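Local coordinates for NOL1/NOP2/sun family protein (Enterococcus faecium, PDB 3M4X), which probably transfers a methyl group from S-adenosylmethionine to carbon 5 of cytosines in 16S ribosomal RNA, at residues K38-N43 with T55-E60; G189-D194 with K199-E204. One frame throughout, in Å; residues are numbered along the deposited sequence.

Contact 1: residues K38-N43 with T55-E60; sequences KGFRWN and TYHSEE
Phe40 and His57 meet ring on ring in an offset stack, their planes tilted by 17° and their centroids 4.7 Å apart. The two side chains approach from opposite directions, so it is the far end of the phenyl ring that slides over the imidazole. Phe40 CZ lies over one face of His57, nearer its margin than its centre, and comes to 3.5 Å from His57 NE2. The flanking Phe40 CE2 is 3.7 Å from that same nitrogen, whereas Phe40 CE1 stands 4.1 Å from His57 CD2. His57 reaches the phenylalanine with CG anti to its own backbone N (chi1 -157°). Its NE2 donates to Thr74 O, a bond that should limit rotation of the imidazole and keep its face under the phenyl. Leu61, Val75 and Glu87 also touch Phe40, making the buried strand side the compact one.

Past the histidine the chain loosens. Ser58 leaves the helical conformation and forms an ST turn, its OG accepting from Glu60 N at 3.0 Å. Glu59 and Glu60 lie on the solvent side and are poorly ordered. The stack thus ties the middle strand of the three-stranded antiparallel sheet, 39-41, to the chain just beyond helix 49-56, a strand-to-helix connection consistent with the ferredoxin-like, RRM-related fold of the N-terminal domain.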
ATOM      1  N   LYS A  38      11.895 -10.825   8.199  1.00 55.31           N
ATOM      2  CA  LYS A  38      10.701 -11.026   7.393  1.00 49.94           C
ATOM      3  C   LYS A  38       9.447 -10.780   8.227  1.00 46.12           C
ATOM      4  O   LYS A  38       9.400 -11.127   9.414  1.00 41.28           O
ATOM      5  CB  LYS A  38      10.713 -12.430   6.792  1.00 52.68           C
ATOM      6  CG  LYS A  38      11.968 -12.709   5.965  1.00 62.11           C
ATOM      7  CD  LYS A  38      12.179 -14.203   5.665  1.00 70.23           C
ATOM      8  CE  LYS A  38      12.924 -14.920   6.793  1.00 77.59           C
ATOM      9  NZ  LYS A  38      13.070 -16.401   6.572  1.00 78.34           N
ATOM     10  N   GLY A  39       8.439 -10.164   7.609  1.00 40.11           N
ATOM     11  CA  GLY A  39       7.223  -9.807   8.320  1.00 32.98           C
ATOM     12  C   GLY A  39       6.014  -9.690   7.417  1.00 35.45           C
ATOM     13  O   GLY A  39       6.123  -9.736   6.196  1.00 38.91           O
ATOM     14  N   PHE A  40       4.853  -9.532   8.034  1.00 34.73           N
ATOM     15  CA  PHE A  40       3.620  -9.309   7.301  1.00 33.87           C
ATOM     16  C   PHE A  40       2.646  -8.644   8.239  1.00 32.30           C
ATOM     17  O   PHE A  40       2.899  -8.567   9.430  1.00 34.35           O
ATOM     18  CB  PHE A  40       3.035 -10.627   6.770  1.00 36.87           C
ATOM     19  CG  PHE A  40       2.601 -11.589   7.845  1.00 31.39           C
ATOM     20  CD1 PHE A  40       1.275 -11.665   8.229  1.00 32.25           C
ATOM     21  CD2 PHE A  40       3.522 -12.436   8.456  1.00 37.05           C
ATOM     22  CE1 PHE A  40       0.867 -12.568   9.210  1.00 33.61           C
ATOM     23  CE2 PHE A  40       3.128 -13.338   9.445  1.00 36.18           C
ATOM     24  CZ  PHE A  40       1.802 -13.402   9.820  1.00 37.53           C
ATOM     25  N   ARG A  41       1.542  -8.152   7.689  1.00 31.99           N
ATOM     26  CA  ARG A  41       0.491  -7.509   8.472  1.00 34.81           C
ATOM     27  C   ARG A  41      -0.870  -8.153   8.238  1.00 32.45           C
ATOM     28  O   ARG A  41      -1.172  -8.634   7.143  1.00 26.96           O
ATOM     29  CB  ARG A  41       0.383  -6.021   8.120  1.00 39.00           C
ATOM     30  CG  ARG A  41       1.457  -5.132   8.719  1.00 38.86           C
ATOM     31  CD  ARG A  41       1.251  -3.684   8.278  1.00 39.21           C
ATOM     32  NE  ARG A  41       1.665  -3.529   6.897  1.00 40.53           N
ATOM     33  CZ  ARG A  41       0.846  -3.364   5.865  1.00 32.94           C
ATOM     34  NH1 ARG A  41      -0.461  -3.284   6.030  1.00 27.94           N
ATOM     35  NH2 ARG A  41       1.355  -3.258   4.654  1.00 28.07           N
ATOM     36  N   TRP A  42      -1.685  -8.156   9.286  1.00 31.22           N
ATOM     37  CA  TRP A  42      -3.083  -8.489   9.148  1.00 32.38           C
ATOM     38  C   TRP A  42      -3.868  -7.237   8.742  1.00 33.78           C
ATOM     39  O   TRP A  42      -3.334  -6.117   8.732  1.00 33.20           O
ATOM     40  CB  TRP A  42      -3.642  -9.147  10.430  1.00 25.45           C
ATOM     41  CG  TRP A  42      -3.581  -8.302  11.667  1.00 27.70           C
ATOM     42  CD1 TRP A  42      -2.526  -8.188  12.537  1.00 31.95           C
ATOM     43  CD2 TRP A  42      -4.619  -7.468  12.187  1.00 31.23           C
ATOM     44  NE1 TRP A  42      -2.853  -7.336  13.565  1.00 32.60           N
ATOM     45  CE2 TRP A  42      -4.127  -6.873  13.369  1.00 32.50           C
ATOM     46  CE3 TRP A  42      -5.927  -7.173  11.773  1.00 26.21           C
ATOM     47  CZ2 TRP A  42      -4.890  -6.001  14.139  1.00 35.59           C
ATOM     48  CZ3 TRP A  42      -6.681  -6.306  12.537  1.00 29.81           C
ATOM     49  CH2 TRP A  42      -6.164  -5.730  13.709  1.00 33.69           C
ATOM     50  N   ASN A  43      -5.137  -7.442   8.403  1.00 28.31           N
ATOM     51  CA  ASN A  43      -5.927  -6.441   7.715  1.00 25.02           C
ATOM     52  C   ASN A  43      -7.210  -6.088   8.475  1.00 28.86           C
ATOM     53  O   ASN A  43      -8.164  -6.867   8.487  1.00 32.34           O
ATOM     54  CB  ASN A  43      -6.249  -6.943   6.300  1.00 27.11           C
ATOM     55  CG  ASN A  43      -6.870  -5.871   5.437  1.00 23.90           C
ATOM     56  OD1 ASN A  43      -7.210  -4.808   5.928  1.00 26.41           O
ATOM     57  ND2 ASN A  43      -7.030  -6.149   4.150  1.00 22.54           N
ATOM     58  N   THR A  55      -6.096 -17.875  13.906  1.00 46.28           N
ATOM     59  CA  THR A  55      -6.631 -19.216  13.756  1.00 44.38           C
ATOM     60  C   THR A  55      -5.915 -20.034  12.682  1.00 42.47           C
ATOM     61  O   THR A  55      -5.448 -21.132  12.962  1.00 39.13           O
ATOM     62  CB  THR A  55      -8.114 -19.148  13.452  1.00 46.82           C
ATOM     63  OG1 THR A  55      -8.765 -18.460  14.524  1.00 46.75           O
ATOM     64  CG2 THR A  55      -8.697 -20.548  13.320  1.00 60.14           C
ATOM     65  N   TYR A  56      -5.786 -19.480  11.477  1.00 41.01           N
ATOM     66  CA  TYR A  56      -5.259 -20.231  10.338  1.00 38.36           C
ATOM     67  C   TYR A  56      -3.781 -20.023  10.012  1.00 49.63           C
ATOM     68  O   TYR A  56      -3.201 -20.759   9.201  1.00 46.87           O
ATOM     69  CB  TYR A  56      -6.142 -19.996   9.120  1.00 34.92           C
ATOM     70  CG  TYR A  56      -7.552 -20.445   9.415  1.00 36.39           C
ATOM     71  CD1 TYR A  56      -8.562 -19.520   9.617  1.00 29.91           C
ATOM     72  CD2 TYR A  56      -7.851 -21.805   9.573  1.00 36.43           C
ATOM     73  CE1 TYR A  56      -9.857 -19.920   9.912  1.00 34.01           C
ATOM     74  CE2 TYR A  56      -9.149 -22.225   9.880  1.00 37.43           C
ATOM     75  CZ  TYR A  56     -10.145 -21.274  10.045  1.00 38.64           C
ATOM     76  OH  TYR A  56     -11.431 -21.651  10.340  1.00 38.87           O
ATOM     77  N   HIS A  57      -3.175 -19.026  10.650  1.00 49.75           N
ATOM     78  CA  HIS A  57      -1.732 -18.855  10.590  1.00 49.43           C
ATOM     79  C   HIS A  57      -1.139 -19.388  11.905  1.00 53.64           C
ATOM     80  O   HIS A  57      -0.515 -20.447  11.921  1.00 52.45           O
ATOM     81  CB  HIS A  57      -1.365 -17.377  10.387  1.00 45.02           C
ATOM     82  CG  HIS A  57      -0.011 -17.163   9.775  1.00 43.74           C
ATOM     83  ND1 HIS A  57       1.155 -17.589  10.375  1.00 43.26           N
ATOM     84  CD2 HIS A  57       0.358 -16.558   8.622  1.00 41.60           C
ATOM     85  CE1 HIS A  57       2.184 -17.271   9.610  1.00 42.28           C
ATOM     86  NE2 HIS A  57       1.730 -16.641   8.543  1.00 48.07           N
ATOM     87  N   SER A  58      -1.371 -18.657  12.999  1.00 60.04           N
ATOM     88  CA  SER A  58      -0.803 -18.963  14.320  1.00 64.12           C
ATOM     89  C   SER A  58      -1.178 -17.921  15.393  1.00 69.97           C
ATOM     90  O   SER A  58      -1.140 -16.706  15.140  1.00 71.82           O
ATOM     91  CB  SER A  58       0.731 -19.077  14.234  1.00 58.53           C
ATOM     92  OG  SER A  58       1.304 -19.308  15.511  1.00 58.59           O
ATOM     93  N   GLU A  59      -1.526 -18.401  16.588  1.00 68.67           N
ATOM     94  CA  GLU A  59      -1.765 -17.522  17.736  1.00 71.42           C
ATOM     95  C   GLU A  59      -0.484 -17.369  18.562  1.00 72.75           C
ATOM     96  O   GLU A  59      -0.498 -16.837  19.673  1.00 70.44           O
ATOM     97  CB  GLU A  59      -2.898 -18.065  18.611  1.00 78.68           C
ATOM     98  CG  GLU A  59      -4.159 -18.403  17.841  1.00 88.14           C
ATOM     99  CD  GLU A  59      -5.361 -18.611  18.738  1.00 94.84           C
ATOM    100  OE1 GLU A  59      -5.164 -18.732  19.967  1.00 98.74           O
ATOM    101  OE2 GLU A  59      -6.500 -18.650  18.212  1.00 92.99           O
ATOM    102  N   GLU A  60       0.623 -17.841  18.001  1.00 74.56           N
ATOM    103  CA  GLU A  60       1.907 -17.805  18.681  1.00 78.28           C
ATOM    104  C   GLU A  60       2.859 -16.789  18.066  1.00 78.22           C
ATOM    105  O   GLU A  60       3.754 -16.300  18.749  1.00 79.12           O
ATOM    106  CB  GLU A  60       2.562 -19.186  18.648  1.00 82.58           C
ATOM    107  CG  GLU A  60       1.957 -20.193  19.606  1.00 85.98           C
ATOM    108  CD  GLU A  60       2.534 -21.578  19.413  1.00 86.92           C
ATOM    109  OE1 GLU A  60       2.501 -22.070  18.267  1.00 88.20           O
ATOM    110  OE2 GLU A  60       3.021 -22.169  20.400  1.00 86.11           O
TER

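Contact 2: residues G189-D194 with K199-E204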
ATOM      1  N   GLY A 189      20.145  -0.212   2.222  1.00 46.53           N
ATOM      2  CA  GLY A 189      19.326  -0.963   3.157  1.00 40.41           C
ATOM      3  C   GLY A 189      18.816  -2.233   2.520  1.00 42.64           C
ATOM      4  O   GLY A 189      18.178  -3.058   3.180  1.00 42.80           O
HETATM    5  N   MSE A 190      19.106  -2.402   1.231  1.00 46.71           N
HETATM    6  CA  MSE A 190      18.692  -3.600   0.500  1.00 45.13           C
HETATM    7  C   MSE A 190      19.864  -4.564   0.249  1.00 49.85           C
HETATM    8  O   MSE A 190      19.694  -5.597  -0.406  1.00 55.24           O
HETATM    9  CB  MSE A 190      18.038  -3.223  -0.836  1.00 45.06           C
HETATM   10  CG  MSE A 190      16.713  -2.460  -0.726  1.00 51.56           C
HETATM   11 SE   MSE A 190      15.300  -3.454   0.226  1.00 85.99          SE
HETATM   12  CE  MSE A 190      15.367  -2.507   1.941  1.00142.67           C
ATOM     13  N   PHE A 191      21.042  -4.231   0.770  1.00 47.67           N
ATOM     14  CA  PHE A 191      22.234  -5.072   0.582  1.00 51.66           C
ATOM     15  C   PHE A 191      22.062  -6.542   1.028  1.00 55.96           C
ATOM     16  O   PHE A 191      22.397  -7.466   0.278  1.00 55.56           O
ATOM     17  CB  PHE A 191      23.448  -4.454   1.278  1.00 48.70           C
ATOM     18  CG  PHE A 191      24.083  -3.328   0.517  1.00 45.68           C
ATOM     19  CD1 PHE A 191      23.521  -2.856  -0.659  1.00 47.09           C
ATOM     20  CD2 PHE A 191      25.242  -2.732   0.986  1.00 40.81           C
ATOM     21  CE1 PHE A 191      24.106  -1.808  -1.362  1.00 41.10           C
ATOM     22  CE2 PHE A 191      25.830  -1.689   0.289  1.00 45.42           C
ATOM     23  CZ  PHE A 191      25.258  -1.228  -0.886  1.00 42.94           C
ATOM     24  N   ARG A 192      21.570  -6.748   2.250  1.00 53.18           N
ATOM     25  CA  ARG A 192      21.319  -8.091   2.764  1.00 55.37           C
ATOM     26  C   ARG A 192      20.276  -8.824   1.928  1.00 57.84           C
ATOM     27  O   ARG A 192      20.438  -9.999   1.603  1.00 58.81           O
ATOM     28  CB  ARG A 192      20.821  -8.037   4.211  1.00 58.04           C
ATOM     29  CG  ARG A 192      21.879  -7.727   5.257  1.00 56.36           C
ATOM     30  CD  ARG A 192      21.574  -8.433   6.585  1.00 50.02           C
ATOM     31  NE  ARG A 192      20.392  -7.911   7.282  1.00 48.51           N
ATOM     32  CZ  ARG A 192      20.379  -7.599   8.577  1.00 49.64           C
ATOM     33  NH1 ARG A 192      21.486  -7.753   9.310  1.00 43.01           N
ATOM     34  NH2 ARG A 192      19.273  -7.129   9.147  1.00 44.78           N
ATOM     35  N   LYS A 193      19.205  -8.117   1.587  1.00 62.01           N
ATOM     36  CA  LYS A 193      18.040  -8.717   0.936  1.00 65.96           C
ATOM     37  C   LYS A 193      18.260  -8.957  -0.557  1.00 72.22           C
ATOM     38  O   LYS A 193      17.978 -10.040  -1.063  1.00 71.04           O
ATOM     39  CB  LYS A 193      16.799  -7.842   1.159  1.00 62.65           C
ATOM     40  CG  LYS A 193      15.476  -8.596   1.116  1.00 66.93           C
ATOM     41  CD  LYS A 193      14.276  -7.653   1.288  1.00 66.22           C
ATOM     42  CE  LYS A 193      12.971  -8.430   1.465  1.00 70.62           C
ATOM     43  NZ  LYS A 193      11.771  -7.553   1.373  1.00 73.41           N
ATOM     44  N   ASP A 194      18.769  -7.952  -1.264  1.00 76.19           N
ATOM     45  CA  ASP A 194      18.970  -8.088  -2.703  1.00 76.45           C
ATOM     46  C   ASP A 194      20.427  -7.903  -3.120  1.00 79.48           C
ATOM     47  O   ASP A 194      20.909  -6.780  -3.208  1.00 82.30           O
ATOM     48  CB  ASP A 194      18.077  -7.107  -3.460  1.00 70.59           C
ATOM     49  CG  ASP A 194      18.213  -7.244  -4.957  1.00 68.34           C
ATOM     50  OD1 ASP A 194      18.918  -8.177  -5.405  1.00 70.41           O
ATOM     51  OD2 ASP A 194      17.621  -6.415  -5.680  1.00 60.76           O
ATOM     52  N   LYS A 199      25.740  -4.964  -6.362  1.00 81.12           N
ATOM     53  CA  LYS A 199      26.265  -4.832  -7.713  1.00 85.46           C
ATOM     54  C   LYS A 199      26.001  -3.454  -8.314  1.00 82.05           C
ATOM     55  O   LYS A 199      26.871  -2.879  -8.961  1.00 82.98           O
ATOM     56  CB  LYS A 199      25.657  -5.907  -8.617  1.00 91.42           C
ATOM     57  CG  LYS A 199      26.008  -7.326  -8.215  1.00101.27           C
ATOM     58  CD  LYS A 199      26.786  -8.039  -9.317  1.00111.32           C
ATOM     59  CE  LYS A 199      25.930  -8.262 -10.560  1.00115.54           C
ATOM     60  NZ  LYS A 199      26.674  -8.978 -11.642  1.00117.94           N
ATOM     61  N   GLU A 200      24.798  -2.931  -8.093  1.00 78.15           N
ATOM     62  CA  GLU A 200      24.367  -1.687  -8.722  1.00 75.94           C
ATOM     63  C   GLU A 200      24.844  -0.438  -7.981  1.00 69.12           C
ATOM     64  O   GLU A 200      24.727   0.679  -8.494  1.00 67.09           O
ATOM     65  CB  GLU A 200      22.842  -1.656  -8.829  1.00 83.92           C
ATOM     66  CG  GLU A 200      22.222  -2.971  -9.265  1.00 95.59           C
ATOM     67  CD  GLU A 200      21.693  -2.931 -10.683  1.00104.02           C
ATOM     68  OE1 GLU A 200      21.527  -1.814 -11.225  1.00105.81           O
ATOM     69  OE2 GLU A 200      21.439  -4.018 -11.250  1.00105.21           O
ATOM     70  N   TRP A 201      25.373  -0.622  -6.774  1.00 63.64           N
ATOM     71  CA  TRP A 201      25.855   0.502  -5.972  1.00 59.19           C
ATOM     72  C   TRP A 201      27.191   1.039  -6.488  1.00 62.43           C
ATOM     73  O   TRP A 201      28.114   0.272  -6.755  1.00 65.46           O
ATOM     74  CB  TRP A 201      26.008   0.087  -4.502  1.00 55.26           C
ATOM     75  CG  TRP A 201      26.260   1.239  -3.560  1.00 53.26           C
ATOM     76  CD1 TRP A 201      25.322   1.935  -2.848  1.00 52.39           C
ATOM     77  CD2 TRP A 201      27.528   1.836  -3.238  1.00 48.09           C
ATOM     78  NE1 TRP A 201      25.924   2.919  -2.101  1.00 49.10           N
ATOM     79  CE2 TRP A 201      27.278   2.877  -2.320  1.00 50.61           C
ATOM     80  CE3 TRP A 201      28.844   1.591  -3.637  1.00 50.95           C
ATOM     81  CZ2 TRP A 201      28.294   3.674  -1.800  1.00 51.36           C
ATOM     82  CZ3 TRP A 201      29.853   2.374  -3.110  1.00 53.64           C
ATOM     83  CH2 TRP A 201      29.573   3.406  -2.202  1.00 55.66           C
ATOM     84  N   THR A 202      27.297   2.357  -6.622  1.00 62.97           N
ATOM     85  CA  THR A 202      28.590   2.984  -6.882  1.00 62.56           C
ATOM     86  C   THR A 202      28.799   4.101  -5.890  1.00 60.34           C
ATOM     87  O   THR A 202      27.899   4.443  -5.118  1.00 62.55           O
ATOM     88  CB  THR A 202      28.712   3.562  -8.308  1.00 69.05           C
ATOM     89  OG1 THR A 202      27.973   4.786  -8.401  1.00 75.67           O
ATOM     90  CG2 THR A 202      28.187   2.573  -9.335  1.00 73.29           C
ATOM     91  N   GLU A 203      29.985   4.686  -5.929  1.00 55.80           N
ATOM     92  CA  GLU A 203      30.333   5.761  -5.017  1.00 60.41           C
ATOM     93  C   GLU A 203      29.544   7.031  -5.344  1.00 54.95           C
ATOM     94  O   GLU A 203      29.421   7.933  -4.515  1.00 50.25           O
ATOM     95  CB  GLU A 203      31.838   6.026  -5.092  1.00 63.96           C
ATOM     96  CG  GLU A 203      32.404   6.774  -3.906  1.00 68.93           C
ATOM     97  CD  GLU A 203      33.910   6.892  -3.986  1.00 79.09           C
ATOM     98  OE1 GLU A 203      34.491   7.704  -3.233  1.00 81.12           O
ATOM     99  OE2 GLU A 203      34.512   6.173  -4.811  1.00 83.54           O
ATOM    100  N   GLU A 204      29.006   7.092  -6.557  1.00 54.96           N
ATOM    101  CA  GLU A 204      28.285   8.276  -7.010  1.00 59.92           C
ATOM    102  C   GLU A 204      26.776   8.151  -6.829  1.00 58.07           C
ATOM    103  O   GLU A 204      26.039   9.093  -7.095  1.00 59.65           O
ATOM    104  CB  GLU A 204      28.595   8.561  -8.481  1.00 65.82           C
ATOM    105  CG  GLU A 204      29.988   9.116  -8.731  1.00 76.54           C
ATOM    106  CD  GLU A 204      30.257   9.357 -10.202  1.00 83.98           C
ATOM    107  OE1 GLU A 204      29.661   8.645 -11.043  1.00 87.54           O
ATOM    108  OE2 GLU A 204      31.061  10.256 -10.517  1.00 85.99           O
TER
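Trp201 takes the edge of Phe191 against its pyrrole ring, an offset edge-to-face pair with planes at 85° and centroids 5.5 Å apart. Followed outward from its root, the tryptophan meets the phenylalanine at once: Trp201 CB is 3.9 Å from Phe191 CZ and also approaches Phe191 CE1. At the next atom, Trp201 CG remains 3.8 Å from Phe191 CZ and lies in the plane of the phenyl ring. Trp201 CD1 makes the shortest approach, 3.7 Å from Phe191 CZ. Beyond it, NE1 turns to a polar partner, hydrogen bonding Glu188 OE2 just ahead of the first segment; this bond and the phenyl edge together should fix the rotation of the indole. A chi1 of -170°, with CG anti to the backbone N, carries the ring from the residue just past helix 195-200 toward the loop 189-194.

Both buried rings thus meet through carbon alone. In the backbone around them, a bond of 2.7 Å from Asp194 N to Met190 O closes the 190-194 turn, and Asp194 OD1 N-caps the following helix through Asn196 N. At the other end Thr202 OG1 accepts a capping bond from Glu204 N, and Thr202 N donates to Ser205 OG at the start of helix 205-222.

Helix 195-200 therefore joins the two segments, with its Ala197 and Ile198 packing on Phe191. Phe12 of helix 10-20 meets Phe191 edge-to-face, and helix 205-222 starts directly after the capped turn, while the loop itself descends from strand 176-182.

Contact 1 belongs to the N-terminal domain and contact 2 to the Rossmann-like methyltransferase domain; their centres lie 30 Å apart, although their nearest atoms come to about 6 Å without touching. The N-terminal region that holds contact 1 also reaches contact 2. Arg192 of contact 2 bonds Ala30 O in helix 24-33 and touches Val36, shortly before the strand of contact 1, and also forms a salt bridge with Glu293. Contact 2 probably lies nearer the active site: Gly189 is backbone-bonded to Cys235, within the Thr-Cys sequence motif of RNA cytosine-5 methyltransferases. Contact 1 lies in the N-terminal domain, whose Arg41 packs on Thr121 and Gln122 of helix 118-127.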